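PDB 5DEC: GTP pyrophosphokinase YjbM, which makes the alarmone (p)ppGpp by transferring pyrophosphate from ATP to GDP or GTP, as a cooperative homotetramer. Local coordinates for residues 127-132 and 142-147; 15-20 and 78-83. One frame throughout, in Å; residues are numbered along the deposited sequence.

Contact 1: residues 127-132 and 142-147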
ATOM      1  N   HIS B 127      -0.109  27.367  -1.369  1.00 32.09           N
ATOM      2  CA  HIS B 127       0.160  26.624  -2.590  1.00 33.85           C
ATOM      3  C   HIS B 127       1.581  26.837  -3.077  1.00 33.81           C
ATOM      4  O   HIS B 127       2.114  27.953  -3.030  1.00 32.74           O
ATOM      5  CB  HIS B 127      -0.792  27.034  -3.722  1.00 40.77           C
ATOM      6  CG  HIS B 127      -2.235  26.785  -3.445  1.00 41.01           C
ATOM      7  ND1 HIS B 127      -3.182  26.726  -4.444  1.00 41.94           N
ATOM      8  CD2 HIS B 127      -2.907  26.553  -2.285  1.00 42.23           C
ATOM      9  CE1 HIS B 127      -4.369  26.492  -3.918  1.00 46.15           C
ATOM     10  NE2 HIS B 127      -4.225  26.382  -2.605  1.00 34.90           N
ATOM     11  N   LEU B 128       2.200  25.763  -3.554  1.00 31.29           N
ATOM     12  CA  LEU B 128       3.369  25.941  -4.402  1.00 34.60           C
ATOM     13  C   LEU B 128       3.326  24.961  -5.569  1.00 32.88           C
ATOM     14  O   LEU B 128       2.602  23.971  -5.543  1.00 33.84           O
ATOM     15  CB  LEU B 128       4.661  25.813  -3.607  1.00 36.18           C
ATOM     16  CG  LEU B 128       5.006  24.565  -2.824  1.00 46.87           C
ATOM     17  CD1 LEU B 128       5.763  23.592  -3.684  1.00 50.54           C
ATOM     18  CD2 LEU B 128       5.869  24.992  -1.664  1.00 51.52           C
ATOM     19  N   VAL B 129       4.096  25.258  -6.602  1.00 29.95           N
ATOM     20  CA  VAL B 129       4.134  24.417  -7.782  1.00 31.25           C
ATOM     21  C   VAL B 129       5.578  24.017  -8.009  1.00 30.13           C
ATOM     22  O   VAL B 129       6.444  24.878  -8.021  1.00 31.45           O
ATOM     23  CB  VAL B 129       3.613  25.155  -9.025  1.00 38.01           C
ATOM     24  CG1 VAL B 129       3.701  24.246 -10.231  1.00 38.10           C
ATOM     25  CG2 VAL B 129       2.170  25.646  -8.802  1.00 35.17           C
ATOM     26  N   VAL B 130       5.844  22.727  -8.186  1.00 31.63           N
ATOM     27  CA  VAL B 130       7.212  22.284  -8.429  1.00 32.07           C
ATOM     28  C   VAL B 130       7.352  21.701  -9.819  1.00 34.61           C
ATOM     29  O   VAL B 130       6.381  21.208 -10.408  1.00 33.17           O
ATOM     30  CB  VAL B 130       7.689  21.202  -7.406  1.00 27.78           C
ATOM     31  CG1 VAL B 130       7.555  21.683  -5.969  1.00 22.92           C
ATOM     32  CG2 VAL B 130       6.927  19.902  -7.594  1.00 25.11           C
ATOM     33  N   LEU B 131       8.572  21.749 -10.340  1.00 29.79           N
ATOM     34  CA  LEU B 131       8.868  21.087 -11.592  1.00 29.24           C
ATOM     35  C   LEU B 131       9.644  19.808 -11.266  1.00 30.97           C
ATOM     36  O   LEU B 131      10.783  19.867 -10.792  1.00 30.85           O
ATOM     37  CB  LEU B 131       9.663  22.019 -12.511  1.00 33.85           C
ATOM     38  CG  LEU B 131       9.815  21.578 -13.968  1.00 37.66           C
ATOM     39  CD1 LEU B 131       8.449  21.512 -14.624  1.00 36.54           C
ATOM     40  CD2 LEU B 131      10.745  22.542 -14.743  1.00 34.35           C
ATOM     41  N   TYR B 132       9.012  18.657 -11.496  1.00 28.05           N
ATOM     42  CA  TYR B 132       9.572  17.370 -11.075  1.00 25.43           C
ATOM     43  C   TYR B 132      10.203  16.652 -12.276  1.00 33.79           C
ATOM     44  O   TYR B 132       9.496  16.349 -13.247  1.00 28.57           O
ATOM     45  CB  TYR B 132       8.477  16.479 -10.436  1.00 24.61           C
ATOM     46  CG  TYR B 132       9.019  15.196  -9.830  1.00 28.66           C
ATOM     47  CD1 TYR B 132       9.696  15.220  -8.623  1.00 34.46           C
ATOM     48  CD2 TYR B 132       8.864  13.971 -10.470  1.00 22.64           C
ATOM     49  CE1 TYR B 132      10.206  14.063  -8.057  1.00 33.86           C
ATOM     50  CE2 TYR B 132       9.376  12.803  -9.918  1.00 28.91           C
ATOM     51  CZ  TYR B 132      10.050  12.862  -8.704  1.00 35.68           C
ATOM     52  OH  TYR B 132      10.576  11.728  -8.121  1.00 30.45           O
ATOM     53  N   HIS B 142       9.952  16.681 -17.538  1.00 36.56           N
ATOM     54  CA  HIS B 142       9.663  17.571 -16.425  1.00 42.27           C
ATOM     55  C   HIS B 142       8.155  17.792 -16.310  1.00 42.31           C
ATOM     56  O   HIS B 142       7.511  18.225 -17.261  1.00 42.83           O
ATOM     57  CB  HIS B 142      10.409  18.896 -16.584  1.00 43.01           C
ATOM     58  CG  HIS B 142      11.895  18.755 -16.483  1.00 48.31           C
ATOM     59  ND1 HIS B 142      12.665  18.227 -17.500  1.00 53.68           N
ATOM     60  CD2 HIS B 142      12.750  19.017 -15.467  1.00 52.14           C
ATOM     61  CE1 HIS B 142      13.928  18.199 -17.126  1.00 57.62           C
ATOM     62  NE2 HIS B 142      14.008  18.670 -15.892  1.00 59.59           N
ATOM     63  N   VAL B 143       7.582  17.439 -15.163  1.00 34.92           N
ATOM     64  CA  VAL B 143       6.143  17.631 -14.979  1.00 33.04           C
ATOM     65  C   VAL B 143       5.838  18.582 -13.830  1.00 33.67           C
ATOM     66  O   VAL B 143       6.529  18.606 -12.803  1.00 25.92           O
ATOM     67  CB  VAL B 143       5.391  16.290 -14.756  1.00 45.19           C
ATOM     68  CG1 VAL B 143       5.790  15.269 -15.811  1.00 54.66           C
ATOM     69  CG2 VAL B 143       5.643  15.759 -13.393  1.00 41.78           C
ATOM     70  N   LEU B 144       4.808  19.394 -14.041  1.00 29.44           N
ATOM     71  CA  LEU B 144       4.337  20.339 -13.043  1.00 27.09           C
ATOM     72  C   LEU B 144       3.482  19.601 -12.043  1.00 31.39           C
ATOM     73  O   LEU B 144       2.648  18.773 -12.419  1.00 31.44           O
ATOM     74  CB  LEU B 144       3.540  21.465 -13.689  1.00 32.62           C
ATOM     75  CG  LEU B 144       4.362  22.392 -14.562  1.00 35.67           C
ATOM     76  CD1 LEU B 144       3.450  23.278 -15.394  1.00 45.06           C
ATOM     77  CD2 LEU B 144       5.270  23.214 -13.654  1.00 36.90           C
ATOM     78  N   VAL B 145       3.729  19.866 -10.766  1.00 28.72           N
ATOM     79  CA  VAL B 145       2.961  19.262  -9.688  1.00 23.08           C
ATOM     80  C   VAL B 145       2.601  20.345  -8.691  1.00 29.31           C
ATOM     81  O   VAL B 145       3.490  21.042  -8.189  1.00 29.63           O
ATOM     82  CB  VAL B 145       3.746  18.164  -8.948  1.00 20.65           C
ATOM     83  CG1 VAL B 145       2.881  17.533  -7.874  1.00 27.45           C
ATOM     84  CG2 VAL B 145       4.280  17.093  -9.943  1.00 26.72           C
ATOM     85  N   GLU B 146       1.315  20.493  -8.401  1.00 28.53           N
ATOM     86  CA  GLU B 146       0.902  21.450  -7.376  1.00 33.62           C
ATOM     87  C   GLU B 146       0.989  20.806  -5.996  1.00 34.03           C
ATOM     88  O   GLU B 146       0.526  19.688  -5.796  1.00 31.39           O
ATOM     89  CB  GLU B 146      -0.522  21.937  -7.613  1.00 30.39           C
ATOM     90  CG  GLU B 146      -0.991  22.920  -6.544  1.00 33.20           C
ATOM     91  CD  GLU B 146      -2.482  23.207  -6.649  1.00 45.81           C
ATOM     92  OE1 GLU B 146      -3.271  22.423  -6.074  1.00 51.81           O
ATOM     93  OE2 GLU B 146      -2.859  24.187  -7.323  1.00 55.80           O
ATOM     94  N   ILE B 147       1.597  21.501  -5.044  1.00 29.73           N
ATOM     95  CA  ILE B 147       1.640  21.003  -3.675  1.00 21.56           C
ATOM     96  C   ILE B 147       0.939  22.034  -2.786  1.00 28.38           C
ATOM     97  O   ILE B 147       1.345  23.190  -2.750  1.00 31.78           O
ATOM     98  CB  ILE B 147       3.068  20.809  -3.152  1.00 26.11           C
ATOM     99  CG1 ILE B 147       3.880  19.874  -4.055  1.00 29.57           C
ATOM    100  CG2 ILE B 147       3.025  20.278  -1.700  1.00 23.67           C
ATOM    101  CD1 ILE B 147       5.297  19.651  -3.566  1.00 28.37           C
TER
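The antiparallel beta hairpin of the RelA/SpoT synthetase sheet is zipped here by three hydrogen-bonded pairs, Leu128 with Ile147, Val130 with Val145 and Tyr132 with Val143. Six backbone bonds result, among them Leu128 N to Ile147 O at 2.8 Å and Ile147 N to Leu128 O at 2.7 Å, both close to straight.

The face bearing Val129, Leu131, Leu144 and Glu146 includes the probable proton acceptor, Glu146. This residue reaches out in an extended chain beside Asp79, a magnesium ligand, and Gln148 holds its OE1. His127, which binds the product, brings ND1 to 3.9 Å from Glu146 OE2, with ring and carboxylate planes turned 51° apart; its NE2 bonds to Tyr123 OH. Farther along this face, Leu144 CD2 is wedged between two residues, 3.7 Å from Leu131 CD1 and 3.9 Å from Val129 CG1. Leu131 also crosses His142 at about a right angle, its CG and CD1 against His142 CB. With an alanine at Leu131, CG and both methyls go, which is likely to open a gap beside Leu144 CD2 and leave His142 CB without that packing.

The opposite face, with Leu128, Val130, Tyr132, Val143, Val145 and Ile147, is buried; Tyr132 and Val143 on it touch helix 11-38. Tyr132 sends its ring away from the hairpin, CG anti to the backbone N (chi1 -173°), and its OH is hydrogen-bonded to Glu26 OE1. Leu128 and Ile147 lie side by side, and Ile147 CD1 slants across to Val130 CG1, 3.9 Å away.

Contact 2: residues 15-20 and 78-83; sequences RFLVPY and QDIAGL
Ile80 lays its CG2 methyl over one face of the Tyr20 ring, 3.8 Å from the ring centroid and only 16° off the ring normal, a CH-pi contact. The methyl sits toward the CD1 rim, 3.7 Å from Tyr20 CD1, while the other branch of Ile80 runs along the ring until CD1 lies 4.1 Å from Tyr20 OH. Ala81 meets the same ring differently: its CB lies at the edge, near the ring plane, 3.9 Å from Tyr20 CD1. Tyr20 is thus touched on a face and on an edge by consecutive residues.

Two further helix residues close around the isoleucine. Leu17 CD2 approaches Ile80 CG2 to 3.9 Å, the two side chains crossing at about a right angle, and Phe16 presents the edge of its ring to Ile80 CD1. Within the helix, Tyr20 CE2 rests over a face of the Phe16 ring, one turn earlier. The Ile80 torsions explain the double reach: CG2 stands opposite the backbone N while CG1 (chi1 -66°) lies opposite the carbonyl carbon, and the extended chain carries CD1 toward the phenol end. The contact is wholly apolar, packing of the helix against the start of strand 81-87 and the residue before it.

Asp79, just before Ile80, has its CB directed away from helix segment 15-20; it binds magnesium and ATP, and salt bridges to Lys55 and Lys63 hold its carboxylate. Outside this first shell, Ile60 of helix 57-66 packs on both Leu17 and Ile80, Val24 of helix 11-38 touches Ala81, and Val145 of strand 139-151 meets Ala81 from the neighbouring strand.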
ATOM      1  N   ARG B  15      -2.701   7.655 -21.568  1.00 59.26           N
ATOM      2  CA  ARG B  15      -1.281   7.634 -21.874  1.00 61.64           C
ATOM      3  C   ARG B  15      -0.652   8.994 -21.532  1.00 55.29           C
ATOM      4  O   ARG B  15       0.491   9.053 -21.084  1.00 53.17           O
ATOM      5  CB  ARG B  15      -1.061   7.240 -23.350  1.00 71.69           C
ATOM      6  CG  ARG B  15      -0.058   8.065 -24.141  1.00 82.36           C
ATOM      7  CD  ARG B  15      -0.190   7.794 -25.651  1.00 94.29           C
ATOM      8  NE  ARG B  15      -0.167   6.361 -25.956  1.00 97.67           N
ATOM      9  CZ  ARG B  15      -1.077   5.727 -26.693  1.00 97.31           C
ATOM     10  NH1 ARG B  15      -2.089   6.396 -27.235  1.00 97.46           N
ATOM     11  NH2 ARG B  15      -0.968   4.419 -26.898  1.00 95.76           N
ATOM     12  N   PHE B  16      -1.411  10.073 -21.715  1.00 53.24           N
ATOM     13  CA  PHE B  16      -0.968  11.429 -21.358  1.00 48.87           C
ATOM     14  C   PHE B  16      -0.792  11.599 -19.844  1.00 43.35           C
ATOM     15  O   PHE B  16       0.056  12.356 -19.385  1.00 41.93           O
ATOM     16  CB  PHE B  16      -1.982  12.458 -21.870  1.00 46.25           C
ATOM     17  CG  PHE B  16      -1.752  13.869 -21.372  1.00 45.53           C
ATOM     18  CD1 PHE B  16      -0.736  14.651 -21.898  1.00 48.80           C
ATOM     19  CD2 PHE B  16      -2.582  14.422 -20.408  1.00 45.22           C
ATOM     20  CE1 PHE B  16      -0.532  15.942 -21.446  1.00 48.42           C
ATOM     21  CE2 PHE B  16      -2.384  15.714 -19.956  1.00 46.36           C
ATOM     22  CZ  PHE B  16      -1.358  16.474 -20.478  1.00 46.94           C
ATOM     23  N   LEU B  17      -1.616  10.906 -19.075  1.00 36.05           N
ATOM     24  CA  LEU B  17      -1.642  11.096 -17.631  1.00 39.42           C
ATOM     25  C   LEU B  17      -0.666  10.195 -16.881  1.00 38.15           C
ATOM     26  O   LEU B  17      -0.401  10.414 -15.694  1.00 32.39           O
ATOM     27  CB  LEU B  17      -3.058  10.856 -17.114  1.00 39.06           C
ATOM     28  CG  LEU B  17      -4.107  11.861 -17.597  1.00 39.39           C
ATOM     29  CD1 LEU B  17      -5.459  11.485 -17.034  1.00 38.56           C
ATOM     30  CD2 LEU B  17      -3.748  13.284 -17.175  1.00 41.37           C
ATOM     31  N   VAL B  18      -0.140   9.184 -17.570  1.00 37.68           N
ATOM     32  CA  VAL B  18       0.782   8.231 -16.948  1.00 37.06           C
ATOM     33  C   VAL B  18       1.953   8.922 -16.220  1.00 31.52           C
ATOM     34  O   VAL B  18       2.204   8.621 -15.049  1.00 34.12           O
ATOM     35  CB  VAL B  18       1.345   7.224 -17.978  1.00 43.46           C
ATOM     36  CG1 VAL B  18       2.564   6.541 -17.423  1.00 43.94           C
ATOM     37  CG2 VAL B  18       0.290   6.188 -18.357  1.00 52.19           C
ATOM     38  N   PRO B  19       2.649   9.866 -16.882  1.00 30.45           N
ATOM     39  CA  PRO B  19       3.745  10.516 -16.145  1.00 34.39           C
ATOM     40  C   PRO B  19       3.269  11.305 -14.925  1.00 36.19           C
ATOM     41  O   PRO B  19       3.997  11.385 -13.934  1.00 28.06           O
ATOM     42  CB  PRO B  19       4.346  11.486 -17.167  1.00 35.08           C
ATOM     43  CG  PRO B  19       3.835  11.038 -18.488  1.00 44.35           C
ATOM     44  CD  PRO B  19       2.520  10.403 -18.247  1.00 37.88           C
ATOM     45  N   TYR B  20       2.086  11.907 -15.018  1.00 27.53           N
ATOM     46  CA  TYR B  20       1.552  12.682 -13.901  1.00 28.95           C
ATOM     47  C   TYR B  20       1.279  11.775 -12.720  1.00 30.50           C
ATOM     48  O   TYR B  20       1.588  12.122 -11.574  1.00 25.71           O
ATOM     49  CB  TYR B  20       0.271  13.416 -14.309  1.00 27.22           C
ATOM     50  CG  TYR B  20       0.545  14.538 -15.269  1.00 30.88           C
ATOM     51  CD1 TYR B  20       0.894  15.805 -14.804  1.00 31.14           C
ATOM     52  CD2 TYR B  20       0.498  14.330 -16.648  1.00 24.32           C
ATOM     53  CE1 TYR B  20       1.155  16.840 -15.682  1.00 39.27           C
ATOM     54  CE2 TYR B  20       0.756  15.357 -17.527  1.00 37.36           C
ATOM     55  CZ  TYR B  20       1.087  16.607 -17.044  1.00 45.00           C
ATOM     56  OH  TYR B  20       1.352  17.626 -17.924  1.00 51.80           O
ATOM     57  N   GLN B  78      -1.232  23.729 -14.072  1.00 47.11           N
ATOM     58  CA  GLN B  78      -0.305  23.518 -12.973  1.00 40.65           C
ATOM     59  C   GLN B  78      -0.751  22.442 -11.993  1.00 42.03           C
ATOM     60  O   GLN B  78       0.040  22.006 -11.157  1.00 44.12           O
ATOM     61  CB  GLN B  78      -0.103  24.818 -12.212  1.00 39.94           C
ATOM     62  CG  GLN B  78       0.624  25.876 -12.995  1.00 47.76           C
ATOM     63  CD  GLN B  78       0.829  27.121 -12.172  1.00 55.31           C
ATOM     64  OE1 GLN B  78       0.026  27.428 -11.284  1.00 53.93           O
ATOM     65  NE2 GLN B  78       1.902  27.850 -12.455  1.00 64.71           N
ATOM     66  N   ASP B  79      -2.013  22.034 -12.068  1.00 41.22           N
ATOM     67  CA  ASP B  79      -2.559  21.150 -11.041  1.00 42.94           C
ATOM     68  C   ASP B  79      -3.188  19.878 -11.597  1.00 42.64           C
ATOM     69  O   ASP B  79      -4.052  19.276 -10.961  1.00 40.34           O
ATOM     70  CB  ASP B  79      -3.597  21.896 -10.211  1.00 40.71           C
ATOM     71  CG  ASP B  79      -4.782  22.340 -11.037  1.00 57.76           C
ATOM     72  OD1 ASP B  79      -4.611  22.581 -12.251  1.00 63.03           O
ATOM     73  OD2 ASP B  79      -5.889  22.438 -10.475  1.00 62.68           O
ATOM     74  N   ILE B  80      -2.729  19.445 -12.762  1.00 38.28           N
ATOM     75  CA  ILE B  80      -3.114  18.141 -13.260  1.00 34.85           C
ATOM     76  C   ILE B  80      -2.668  17.112 -12.234  1.00 38.19           C
ATOM     77  O   ILE B  80      -3.430  16.205 -11.864  1.00 37.60           O
ATOM     78  CB  ILE B  80      -2.503  17.877 -14.641  1.00 36.08           C
ATOM     79  CG1 ILE B  80      -3.110  18.850 -15.650  1.00 39.75           C
ATOM     80  CG2 ILE B  80      -2.753  16.438 -15.078  1.00 32.44           C
ATOM     81  CD1 ILE B  80      -2.389  18.880 -16.975  1.00 44.64           C
ATOM     82  N   ALA B  81      -1.440  17.277 -11.749  1.00 31.70           N
ATOM     83  CA  ALA B  81      -0.944  16.484 -10.631  1.00 30.24           C
ATOM     84  C   ALA B  81      -0.973  17.334  -9.366  1.00 29.42           C
ATOM     85  O   ALA B  81      -0.547  18.500  -9.385  1.00 28.73           O
ATOM     86  CB  ALA B  81       0.458  15.993 -10.909  1.00 26.15           C
ATOM     87  N   GLY B  82      -1.473  16.777  -8.269  1.00 28.29           N
ATOM     88  CA  GLY B  82      -1.541  17.552  -7.034  1.00 30.38           C
ATOM     89  C   GLY B  82      -1.259  16.734  -5.789  1.00 28.69           C
ATOM     90  O   GLY B  82      -1.647  15.569  -5.694  1.00 29.63           O
ATOM     91  N   LEU B  83      -0.585  17.342  -4.816  1.00 22.11           N
ATOM     92  CA  LEU B  83      -0.451  16.715  -3.510  1.00 27.08           C
ATOM     93  C   LEU B  83      -0.982  17.646  -2.446  1.00 26.05           C
ATOM     94  O   LEU B  83      -1.053  18.865  -2.643  1.00 28.40           O
ATOM     95  CB  LEU B  83       0.993  16.333  -3.185  1.00 31.91           C
ATOM     96  CG  LEU B  83       1.387  15.000  -3.827  1.00 42.94           C
ATOM     97  CD1 LEU B  83       1.961  15.247  -5.212  1.00 36.65           C
ATOM     98  CD2 LEU B  83       2.323  14.207  -2.955  1.00 42.57           C
TER

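Contact 1 and contact 2 meet along one seam of the same sheet, where strand 139-151 runs beside strand 81-87: Glu146 N lies 2.9 Å from Ala81 O and Glu146 O 2.8 Å from Leu83 N, probable hydrogen bonds. Contact 1 joins two strands by backbone hydrogen bonds, with side-chain packing on both faces, one partly exposed and holding Glu146, the probable proton acceptor, the other buried. Contact 2 is smaller and buried, joins helix 11-38 to the start of strand 81-87, and relies on apolar side chains alone. Helix 11-38 nevertheless serves both, packing on Tyr132 and Val143 further along its length. Both contribute to the active site, contact 1 with Glu146 and contact 2 with Asp79.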